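Local coordinates for putative NAD dependent dehydrogenase (Micromonospora echinospora, PDB 6NOR), which binds NAD and probably acts as an NAD-dependent oxidoreductase in the biosynthesis of the aminoglycoside antibiotic gentamicin, at residues Leu77-Val91 and Ile101-Glu115. Residues are numbered along the deposited sequence; the frame is centred on the assembly and turned at random.
With NAD (nicotinamide-adenine-dinucleotide), chain G.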
loop_
_atom_site.group_PDB
_atom_site.type_symbol
_atom_site.label_atom_id
_atom_site.label_comp_id
_atom_site.label_asym_id
_atom_site.label_seq_id
_atom_site.Cartn_x
_atom_site.Cartn_y
_atom_site.Cartn_z
ATOM N N LEU A 77 -14.805 -37.547 -28.206
ATOM C CA LEU A 77 -14.830 -37.917 -26.801
ATOM C C LEU A 77 -14.910 -39.433 -26.611
ATOM O O LEU A 77 -14.373 -39.979 -25.655
ATOM C CB LEU A 77 -16.005 -37.222 -26.096
ATOM C CG LEU A 77 -16.131 -37.535 -24.607
ATOM C CD1 LEU A 77 -14.892 -37.048 -23.873
ATOM C CD2 LEU A 77 -17.386 -36.923 -24.005
ATOM N N ASP A 78 -15.563 -40.115 -27.543
ATOM C CA ASP A 78 -15.789 -41.547 -27.415
ATOM C C ASP A 78 -14.521 -42.363 -27.569
ATOM O O ASP A 78 -14.414 -43.446 -27.005
ATOM C CB ASP A 78 -16.829 -42.010 -28.432
ATOM C CG ASP A 78 -18.242 -41.957 -27.878
ATOM O OD1 ASP A 78 -18.411 -42.223 -26.667
ATOM O OD2 ASP A 78 -19.180 -41.642 -28.643
ATOM N N GLU A 79 -13.564 -41.852 -28.330
ATOM C CA GLU A 79 -12.310 -42.558 -28.494
ATOM C C GLU A 79 -11.572 -42.617 -27.150
ATOM O O GLU A 79 -11.078 -43.668 -26.749
ATOM C CB GLU A 79 -11.451 -41.895 -29.571
ATOM C CG GLU A 79 -10.208 -42.689 -29.906
ATOM C CD GLU A 79 -9.469 -42.169 -31.121
ATOM O OE1 GLU A 79 -8.505 -42.827 -31.554
ATOM O OE2 GLU A 79 -9.841 -41.103 -31.644
ATOM N N ALA A 80 -11.544 -41.494 -26.437
ATOM C CA ALA A 80 -10.882 -41.424 -25.141
ATOM C C ALA A 80 -11.605 -42.260 -24.103
ATOM O O ALA A 80 -10.978 -42.817 -23.208
ATOM C CB ALA A 80 -10.786 -39.968 -24.661
ATOM N N LEU A 81 -12.927 -42.326 -24.208
ATOM C CA LEU A 81 -13.724 -43.075 -23.254
ATOM C C LEU A 81 -13.665 -44.578 -23.563
ATOM O O LEU A 81 -14.103 -45.399 -22.764
ATOM C CB LEU A 81 -15.171 -42.596 -23.268
ATOM C CG LEU A 81 -15.425 -41.200 -22.682
ATOM C CD1 LEU A 81 -16.860 -40.740 -22.950
ATOM C CD2 LEU A 81 -15.126 -41.163 -21.188
ATOM N N ALA A 82 -13.130 -44.929 -24.726
ATOM C CA ALA A 82 -12.967 -46.332 -25.082
ATOM C C ALA A 82 -11.671 -46.857 -24.482
ATOM O O ALA A 82 -11.405 -48.053 -24.487
ATOM C CB ALA A 82 -12.972 -46.511 -26.577
ATOM N N ASP A 83 -10.871 -45.936 -23.965
ATOM C CA ASP A 83 -9.634 -46.265 -23.284
ATOM C C ASP A 83 -9.949 -46.580 -21.834
ATOM O O ASP A 83 -10.260 -45.690 -21.058
ATOM C CB ASP A 83 -8.656 -45.101 -23.397
ATOM C CG ASP A 83 -7.295 -45.389 -22.776
ATOM O OD1 ASP A 83 -7.183 -46.283 -21.915
ATOM O OD2 ASP A 83 -6.335 -44.670 -23.132
ATOM N N ASP A 84 -9.838 -47.845 -21.465
ATOM C CA ASP A 84 -10.146 -48.276 -20.109
ATOM C C ASP A 84 -9.240 -47.686 -19.019
ATOM O O ASP A 84 -9.592 -47.724 -17.845
ATOM C CB ASP A 84 -10.090 -49.804 -20.031
ATOM C CG ASP A 84 -11.266 -50.467 -20.730
ATOM O OD1 ASP A 84 -12.230 -49.748 -21.060
ATOM O OD2 ASP A 84 -11.233 -51.701 -20.944
ATOM N N THR A 85 -8.075 -47.169 -19.391
ATOM C CA THR A 85 -7.149 -46.646 -18.395
ATOM C C THR A 85 -7.576 -45.249 -17.921
ATOM O O THR A 85 -7.215 -44.809 -16.835
ATOM C CB THR A 85 -5.721 -46.589 -18.936
ATOM O OG1 THR A 85 -5.452 -47.776 -19.687
ATOM C CG2 THR A 85 -4.721 -46.489 -17.796
ATOM N N VAL A 86 -8.365 -44.571 -18.737
ATOM C CA VAL A 86 -8.943 -43.299 -18.350
ATOM C C VAL A 86 -9.990 -43.472 -17.244
ATOM O O VAL A 86 -10.971 -44.187 -17.405
ATOM C CB VAL A 86 -9.571 -42.605 -19.542
ATOM C CG1 VAL A 86 -10.189 -41.295 -19.105
ATOM C CG2 VAL A 86 -8.524 -42.360 -20.605
ATOM N N ARG A 87 -9.761 -42.817 -16.111
ATOM C CA ARG A 87 -10.673 -42.914 -14.978
ATOM C C ARG A 87 -11.123 -41.527 -14.527
ATOM O O ARG A 87 -11.989 -41.380 -13.662
ATOM C CB ARG A 87 -10.003 -43.652 -13.821
ATOM C CG ARG A 87 -9.996 -45.182 -13.969
ATOM C CD ARG A 87 -9.153 -45.807 -12.866
ATOM N NE ARG A 87 -9.661 -45.501 -11.529
ATOM C CZ ARG A 87 -8.899 -45.421 -10.441
ATOM N NH1 ARG A 87 -7.585 -45.614 -10.534
ATOM N NH2 ARG A 87 -9.447 -45.132 -9.264
ATOM N N PHE A 88 -10.522 -40.509 -15.124
ATOM C CA PHE A 88 -10.719 -39.159 -14.674
ATOM C C PHE A 88 -10.675 -38.217 -15.863
ATOM O O PHE A 88 -9.728 -38.215 -16.635
ATOM C CB PHE A 88 -9.659 -38.801 -13.633
ATOM C CG PHE A 88 -9.683 -37.364 -13.189
ATOM C CD1 PHE A 88 -10.835 -36.794 -12.693
ATOM C CD2 PHE A 88 -8.539 -36.589 -13.266
ATOM C CE1 PHE A 88 -10.856 -35.472 -12.277
ATOM C CE2 PHE A 88 -8.542 -35.261 -12.848
ATOM C CZ PHE A 88 -9.707 -34.702 -12.350
ATOM N N VAL A 89 -11.725 -37.430 -16.015
ATOM C CA VAL A 89 -11.843 -36.539 -17.148
ATOM C C VAL A 89 -12.020 -35.098 -16.680
ATOM O O VAL A 89 -12.833 -34.815 -15.809
ATOM C CB VAL A 89 -13.029 -36.934 -18.043
ATOM C CG1 VAL A 89 -13.089 -36.038 -19.270
ATOM C CG2 VAL A 89 -12.932 -38.406 -18.432
ATOM N N VAL A 90 -11.217 -34.207 -17.247
ATOM C CA VAL A 90 -11.316 -32.779 -17.034
ATOM C C VAL A 90 -12.047 -32.143 -18.211
ATOM O O VAL A 90 -11.643 -32.306 -19.367
ATOM C CB VAL A 90 -9.925 -32.122 -16.882
ATOM C CG1 VAL A 90 -10.066 -30.600 -16.755
ATOM C CG2 VAL A 90 -9.233 -32.653 -15.671
ATOM N N VAL A 91 -13.125 -31.426 -17.910
ATOM C CA VAL A 91 -13.921 -30.758 -18.931
ATOM C C VAL A 91 -13.742 -29.238 -18.906
ATOM O O VAL A 91 -14.236 -28.549 -18.023
ATOM C CB VAL A 91 -15.398 -31.096 -18.779
ATOM C CG1 VAL A 91 -16.212 -30.383 -19.832
ATOM C CG2 VAL A 91 -15.596 -32.581 -18.900
ATOM N N ILE A 101 -21.330 -33.077 -22.148
ATOM C CA ILE A 101 -20.055 -33.760 -22.049
ATOM C C ILE A 101 -19.902 -34.443 -20.693
ATOM O O ILE A 101 -19.513 -35.605 -20.623
ATOM C CB ILE A 101 -18.889 -32.784 -22.306
ATOM C CG1 ILE A 101 -18.840 -32.422 -23.791
ATOM C CG2 ILE A 101 -17.568 -33.395 -21.908
ATOM C CD1 ILE A 101 -17.751 -31.403 -24.141
ATOM N N ALA A 102 -20.232 -33.742 -19.617
ATOM C CA ALA A 102 -20.124 -34.342 -18.287
ATOM C C ALA A 102 -21.128 -35.448 -18.081
ATOM O O ALA A 102 -20.858 -36.378 -17.339
ATOM C CB ALA A 102 -20.297 -33.291 -17.199
ATOM N N ALA A 103 -22.295 -35.342 -18.715
ATOM C CA ALA A 103 -23.315 -36.384 -18.580
ATOM C C ALA A 103 -22.840 -37.678 -19.244
ATOM O O ALA A 103 -23.077 -38.765 -18.749
ATOM C CB ALA A 103 -24.627 -35.937 -19.182
ATOM N N GLN A 104 -22.154 -37.538 -20.365
ATOM C CA GLN A 104 -21.630 -38.693 -21.086
ATOM C C GLN A 104 -20.422 -39.322 -20.360
ATOM O O GLN A 104 -20.274 -40.536 -20.328
ATOM C CB GLN A 104 -21.246 -38.284 -22.498
ATOM C CG GLN A 104 -20.754 -39.412 -23.364
ATOM C CD GLN A 104 -20.299 -38.931 -24.726
ATOM O OE1 GLN A 104 -20.607 -37.805 -25.140
ATOM N NE2 GLN A 104 -19.557 -39.782 -25.431
ATOM N N VAL A 105 -19.572 -38.492 -19.772
ATOM C CA VAL A 105 -18.433 -38.981 -19.007
ATOM C C VAL A 105 -18.897 -39.753 -17.784
ATOM O O VAL A 105 -18.362 -40.795 -17.452
ATOM C CB VAL A 105 -17.518 -37.818 -18.554
ATOM C CG1 VAL A 105 -16.498 -38.294 -17.541
ATOM C CG2 VAL A 105 -16.825 -37.199 -19.757
ATOM N N ILE A 106 -19.908 -39.223 -17.116
ATOM C CA ILE A 106 -20.478 -39.855 -15.954
ATOM C C ILE A 106 -21.172 -41.164 -16.321
ATOM O O ILE A 106 -21.055 -42.146 -15.618
ATOM C CB ILE A 106 -21.459 -38.904 -15.263
ATOM C CG1 ILE A 106 -20.666 -37.815 -14.528
ATOM C CG2 ILE A 106 -22.364 -39.650 -14.302
ATOM C CD1 ILE A 106 -21.516 -36.680 -14.023
ATOM N N ALA A 107 -21.880 -41.173 -17.438
ATOM C CA ALA A 107 -22.610 -42.365 -17.847
ATOM C C ALA A 107 -21.640 -43.498 -18.205
ATOM O O ALA A 107 -21.957 -44.674 -18.044
ATOM C CB ALA A 107 -23.526 -42.049 -19.011
ATOM N N ALA A 108 -20.444 -43.128 -18.652
ATOM C CA ALA A 108 -19.405 -44.093 -19.003
ATOM C C ALA A 108 -18.626 -44.516 -17.771
ATOM O O ALA A 108 -17.634 -45.233 -17.869
ATOM C CB ALA A 108 -18.460 -43.507 -20.048
ATOM N N GLY A 109 -19.066 -44.041 -16.613
ATOM C CA GLY A 109 -18.504 -44.451 -15.340
ATOM C C GLY A 109 -17.183 -43.815 -14.976
ATOM O O GLY A 109 -16.390 -44.397 -14.254
ATOM N N ARG A 110 -16.942 -42.614 -15.472
ATOM C CA ARG A 110 -15.702 -41.902 -15.164
ATOM C C ARG A 110 -15.885 -40.749 -14.191
ATOM O O ARG A 110 -16.910 -40.071 -14.189
ATOM C CB ARG A 110 -15.079 -41.369 -16.443
ATOM C CG ARG A 110 -13.995 -42.221 -16.980
ATOM C CD ARG A 110 -14.535 -43.522 -17.526
ATOM N NE ARG A 110 -13.605 -44.048 -18.510
ATOM C CZ ARG A 110 -13.927 -44.901 -19.461
ATOM N NH1 ARG A 110 -15.167 -45.337 -19.555
ATOM N NH2 ARG A 110 -13.009 -45.308 -20.320
ATOM N N ASN A 111 -14.868 -40.522 -13.373
ATOM C CA ASN A 111 -14.829 -39.339 -12.526
ATOM C C ASN A 111 -14.622 -38.112 -13.388
ATOM O O ASN A 111 -14.011 -38.201 -14.448
ATOM C CB ASN A 111 -13.718 -39.452 -11.500
ATOM C CG ASN A 111 -13.823 -40.703 -10.682
ATOM O OD1 ASN A 111 -14.482 -40.728 -9.642
ATOM N ND2 ASN A 111 -13.174 -41.760 -11.148
ATOM N N VAL A 112 -15.136 -36.970 -12.949
ATOM C CA VAL A 112 -15.084 -35.795 -13.790
ATOM C C VAL A 112 -14.921 -34.495 -12.984
ATOM O O VAL A 112 -15.545 -34.293 -11.955
ATOM C CB VAL A 112 -16.347 -35.727 -14.707
ATOM C CG1 VAL A 112 -17.583 -35.424 -13.916
ATOM C CG2 VAL A 112 -16.156 -34.717 -15.835
ATOM N N LEU A 113 -14.017 -33.649 -13.462
ATOM C CA LEU A 113 -13.853 -32.289 -12.987
ATOM C C LEU A 113 -14.346 -31.371 -14.083
ATOM O O LEU A 113 -13.784 -31.371 -15.163
ATOM C CB LEU A 113 -12.389 -31.992 -12.649
ATOM C CG LEU A 113 -11.940 -30.540 -12.459
ATOM C CD1 LEU A 113 -12.782 -29.845 -11.417
ATOM C CD2 LEU A 113 -10.473 -30.450 -12.063
ATOM N N VAL A 114 -15.405 -30.617 -13.804
ATOM C CA VAL A 114 -15.970 -29.648 -14.742
ATOM C C VAL A 114 -15.591 -28.234 -14.371
ATOM O O VAL A 114 -15.771 -27.826 -13.243
ATOM C CB VAL A 114 -17.504 -29.703 -14.784
ATOM C CG1 VAL A 114 -18.027 -28.817 -15.901
ATOM C CG2 VAL A 114 -17.983 -31.135 -14.940
ATOM N N GLU A 115 -15.053 -27.492 -15.321
ATOM C CA GLU A 115 -14.768 -26.110 -15.095
ATOM C C GLU A 115 -16.029 -25.317 -14.739
ATOM O O GLU A 115 -17.135 -25.697 -15.086
ATOM C CB GLU A 115 -14.106 -25.497 -16.315
ATOM C CG GLU A 115 -12.619 -25.361 -16.187
ATOM C CD GLU A 115 -12.187 -24.610 -14.925
ATOM O OE1 GLU A 115 -12.928 -23.723 -14.442
ATOM O OE2 GLU A 115 -11.090 -24.911 -14.423
HETATM P PA NAD G . -10.977 -21.529 -24.706
HETATM O O1A NAD G . -11.820 -20.860 -25.818
HETATM O O2A NAD G . -9.607 -20.977 -24.584
HETATM O O5B NAD G . -10.866 -23.066 -25.001
HETATM C C5B NAD G . -12.048 -23.789 -25.295
HETATM C C4B NAD G . -11.578 -25.097 -25.985
HETATM O O4B NAD G . -12.543 -25.968 -26.045
HETATM C C3B NAD G . -11.207 -24.789 -27.418
HETATM O O3B NAD G . -9.998 -25.366 -27.676
HETATM C C2B NAD G . -12.332 -25.456 -28.256
HETATM O O2B NAD G . -11.768 -25.877 -29.550
HETATM C C1B NAD G . -12.613 -26.476 -27.551
HETATM N N9A NAD G . -13.966 -26.964 -27.743
HETATM C C8A NAD G . -15.099 -26.295 -28.030
HETATM N N7A NAD G . -16.113 -27.194 -28.060
HETATM C C5A NAD G . -15.609 -28.401 -27.798
HETATM C C6A NAD G . -16.179 -29.637 -27.721
HETATM N N6A NAD G . -17.507 -29.956 -27.899
HETATM N N1A NAD G . -15.440 -30.696 -27.424
HETATM C C2A NAD G . -14.106 -30.562 -27.221
HETATM N N3A NAD G . -13.538 -29.335 -27.308
HETATM C C4A NAD G . -14.283 -28.260 -27.589
HETATM O O3 NAD G . -11.762 -21.355 -23.379
HETATM P PN NAD G . -11.208 -21.468 -21.889
HETATM O O1N NAD G . -10.171 -22.525 -21.694
HETATM O O2N NAD G . -10.696 -20.112 -21.435
HETATM O O5D NAD G . -12.459 -21.850 -21.011
HETATM C C5D NAD G . -12.933 -23.182 -20.961
HETATM C C4D NAD G . -13.692 -23.399 -19.636
HETATM O O4D NAD G . -12.959 -23.136 -18.593
HETATM C C3D NAD G . -14.899 -22.419 -19.540
HETATM O O3D NAD G . -15.918 -23.056 -19.014
HETATM C C2D NAD G . -14.379 -21.277 -18.641
HETATM O O2D NAD G . -15.530 -20.615 -17.964
HETATM C C1D NAD G . -13.597 -21.889 -17.797
HETATM N N1N NAD G . -12.548 -21.045 -17.306
HETATM C C2N NAD G . -12.202 -21.133 -15.963
HETATM C C3N NAD G . -11.188 -20.335 -15.427
HETATM C C7N NAD G . -10.884 -20.477 -13.926
HETATM O O7N NAD G . -10.101 -19.768 -13.411
HETATM N N7N NAD G . -11.582 -21.454 -13.164
HETATM C C4N NAD G . -10.506 -19.429 -16.207
HETATM C C5N NAD G . -10.840 -19.343 -17.559
HETATM C C6N NAD G . -11.870 -20.156 -18.105
HETATM O O HOH W 1 -12.620 -44.634 -9.671
#
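The carbonyl oxygen of Asp83 is gripped by two donors, Arg110 NH2 at 2.9 Å and the backbone N of Val86, which closes a type I turn; they reach it from opposite faces of its carbonyl plane. Bent at chi2 (70°), the Arg110 chain turns its guanidinium edge into the loop after helix 77-81: NE bonds Val86 O at 2.9 Å, NH2 adds a weak bond to Leu81 O, and NH1 turns back to Ala108 O, close to the guanidinium plane. With a leucine in place of Arg110, Val86 O would probably lose its guanidinium donor and Asp83 O would be left with the turn's own N-H, so that the loop could shift away from the Schellman-capped end of helix 98-107.

Next along the chain, Arg87 O accepts from both the backbone N and the side-chain ND2 of Asn111, the latter nearly straight at 2.8 Å (168°). Asn111 OD1 accepts from the backbone N of Val138, just ahead of strand 139-141. From here the parallel ladder runs on to Glu115 N on Val91 O at 3.0 Å. On one face of the sheet Phe88 lies alongside Leu113; on the other Val89 and Val105 meet tip to tip, CG2 to CG1 at 3.7 Å, and Val91 packs on Ile101. Strand 86-91, helix 98-107 and strand 111-114 thus form a beta-alpha-beta unit of the Rossmann fold, delivering Glu115, also held by His39, to the nicotinamide amide of NAD: OE1 accepts from N7N at 2.9 Å.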